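Local coordinates for membrane lipoprotein TpN32 (Treponema pallidum, PDB 1XS5), which probably serves as a periplasmic-type binding lipoprotein for L-methionine, at residues V5-L10 with I30-V35. Sequence-based numbering, arbitrary orientation.
Sequences VGVGVL and IELRIV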
loop_
_atom_site.group_PDB
_atom_site.type_symbol
_atom_site.label_atom_id
_atom_site.label_comp_id
_atom_site.label_asym_id
_atom_site.label_seq_id
_atom_site.Cartn_x
_atom_site.Cartn_y
_atom_site.Cartn_z
ATOM N N VAL A 5 -23.928 1.729 0.048
ATOM C CA VAL A 5 -22.827 2.244 0.876
ATOM C C VAL A 5 -21.632 2.441 -0.070
ATOM O O VAL A 5 -21.361 1.596 -0.913
ATOM C CB VAL A 5 -22.461 1.287 2.027
ATOM C CG1 VAL A 5 -23.683 1.115 2.930
ATOM C CG2 VAL A 5 -22.016 -0.046 1.499
ATOM N N GLY A 6 -20.943 3.569 0.054
ATOM C CA GLY A 6 -19.809 3.832 -0.819
ATOM C C GLY A 6 -18.504 3.385 -0.195
ATOM O O GLY A 6 -18.325 3.532 1.005
ATOM N N VAL A 7 -17.608 2.804 -1.000
ATOM C CA VAL A 7 -16.294 2.398 -0.514
ATOM C C VAL A 7 -15.310 3.024 -1.499
ATOM O O VAL A 7 -15.395 2.765 -2.697
ATOM C CB VAL A 7 -16.123 0.854 -0.489
ATOM C CG1 VAL A 7 -16.598 0.262 -1.816
ATOM C CG2 VAL A 7 -14.615 0.479 -0.225
ATOM N N GLY A 8 -14.407 3.868 -0.987
ATOM C CA GLY A 8 -13.408 4.516 -1.839
ATOM C C GLY A 8 -12.260 3.577 -2.181
ATOM O O GLY A 8 -11.782 2.810 -1.314
ATOM N N VAL A 9 -11.826 3.609 -3.437
ATOM C CA VAL A 9 -10.694 2.753 -3.872
ATOM C C VAL A 9 -9.783 3.631 -4.744
ATOM O O VAL A 9 -10.248 4.614 -5.319
ATOM C CB VAL A 9 -11.224 1.507 -4.684
ATOM C CG1 VAL A 9 -11.676 1.943 -6.088
ATOM C CG2 VAL A 9 -10.159 0.412 -4.752
ATOM N N LEU A 10 -8.510 3.245 -4.857
ATOM C CA LEU A 10 -7.511 3.939 -5.633
ATOM C C LEU A 10 -7.155 3.208 -6.920
ATOM O O LEU A 10 -6.991 3.829 -7.967
ATOM C CB LEU A 10 -6.231 4.060 -4.782
ATOM C CG LEU A 10 -4.991 4.786 -5.304
ATOM C CD1 LEU A 10 -5.308 6.262 -5.499
ATOM C CD2 LEU A 10 -3.889 4.654 -4.248
ATOM N N ILE A 30 -27.209 -5.509 -0.011
ATOM C CA ILE A 30 -26.390 -4.321 0.240
ATOM C C ILE A 30 -25.794 -4.021 -1.113
ATOM O O ILE A 30 -25.240 -4.912 -1.787
ATOM C CB ILE A 30 -25.244 -4.585 1.261
ATOM C CG1 ILE A 30 -25.821 -4.807 2.661
ATOM C CG2 ILE A 30 -24.294 -3.357 1.325
ATOM C CD1 ILE A 30 -24.847 -5.476 3.630
ATOM N N GLU A 31 -25.954 -2.782 -1.551
ATOM C CA GLU A 31 -25.400 -2.402 -2.822
ATOM C C GLU A 31 -24.138 -1.618 -2.535
ATOM O O GLU A 31 -24.185 -0.507 -2.026
ATOM C CB GLU A 31 -26.353 -1.538 -3.628
ATOM C CG GLU A 31 -25.724 -1.194 -4.957
ATOM C CD GLU A 31 -26.604 -0.287 -5.771
ATOM O OE1 GLU A 31 -27.063 0.735 -5.203
ATOM O OE2 GLU A 31 -26.827 -0.595 -6.967
ATOM N N LEU A 32 -23.012 -2.232 -2.855
ATOM C CA LEU A 32 -21.716 -1.644 -2.605
ATOM C C LEU A 32 -21.387 -0.788 -3.822
ATOM O O LEU A 32 -21.326 -1.300 -4.948
ATOM C CB LEU A 32 -20.676 -2.774 -2.426
ATOM C CG LEU A 32 -19.271 -2.373 -1.940
ATOM C CD1 LEU A 32 -19.383 -1.558 -0.666
ATOM C CD2 LEU A 32 -18.410 -3.631 -1.707
ATOM N N ARG A 33 -21.242 0.518 -3.599
ATOM C CA ARG A 33 -20.888 1.440 -4.675
ATOM C C ARG A 33 -19.364 1.654 -4.562
ATOM O O ARG A 33 -18.883 2.131 -3.526
ATOM C CB ARG A 33 -21.647 2.758 -4.462
ATOM C CG ARG A 33 -21.350 3.835 -5.494
ATOM C CD ARG A 33 -22.377 4.973 -5.288
ATOM N NE ARG A 33 -22.165 5.675 -4.020
ATOM C CZ ARG A 33 -21.285 6.641 -3.837
ATOM N NH1 ARG A 33 -20.519 7.045 -4.842
ATOM N NH2 ARG A 33 -21.164 7.209 -2.637
ATOM N N ILE A 34 -18.615 1.306 -5.606
ATOM C CA ILE A 34 -17.161 1.442 -5.599
ATOM C C ILE A 34 -16.844 2.793 -6.200
ATOM O O ILE A 34 -17.148 3.070 -7.368
ATOM C CB ILE A 34 -16.491 0.293 -6.404
ATOM C CG1 ILE A 34 -16.877 -1.073 -5.762
ATOM C CG2 ILE A 34 -14.974 0.442 -6.369
ATOM C CD1 ILE A 34 -16.291 -2.303 -6.507
ATOM N N VAL A 35 -16.272 3.657 -5.373
ATOM C CA VAL A 35 -15.997 5.036 -5.754
ATOM C C VAL A 35 -14.502 5.193 -6.021
ATOM O O VAL A 35 -13.680 4.959 -5.133
ATOM C CB VAL A 35 -16.440 5.952 -4.588
ATOM C CG1 VAL A 35 -16.292 7.440 -4.984
ATOM C CG2 VAL A 35 -17.891 5.577 -4.169
#
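Val-5 and Val-7 each donate and accept a backbone hydrogen bond across to strand 30-36, which runs parallel to strand 3-9, and Val-9 adds a donor. Val-5 N reaches Glu-31 O at 3.1 Å and Arg-33 N returns to Val-5 O at 2.9 Å; Val-7 N then bonds Arg-33 O and Val-35 N bonds Val-7 O, the last nearly straight (176° at the hydrogen). Val-9 N bonds Val-35 O, and the pairing runs on through a backbone bond between Val-9 and Phe-37. Two CA-H...O contacts supplement it, Gly-6 CA to Arg-33 O and Gly-8 CA to Val-35 O, both 3.3 Å.

On the face of Val-5 and Val-7 the packing is apolar. Leu-32 CD1 touches both valines, 3.5 Å from Val-7 CG1 and 3.7 Å from Val-5 CG2. Val-7 CG1, set between its backbone N and carbonyl carbon (chi1 47°), lies against this methyl and also beside Arg-33 O, while Val-9 CG1 meets Ile-34 CG2 at 3.6 Å.

On the other face Arg-33, bent at chi3 (68°), brings NH2 obliquely to within 4.1 Å of Gly-6 CA.

The strands belong to a right-handed beta-alpha-beta unit through helix 14-26; main-chain bonding fixes the register of edge strand 30-36, and branched aliphatic groups pack between the strands and helices 14-26 and 210-219.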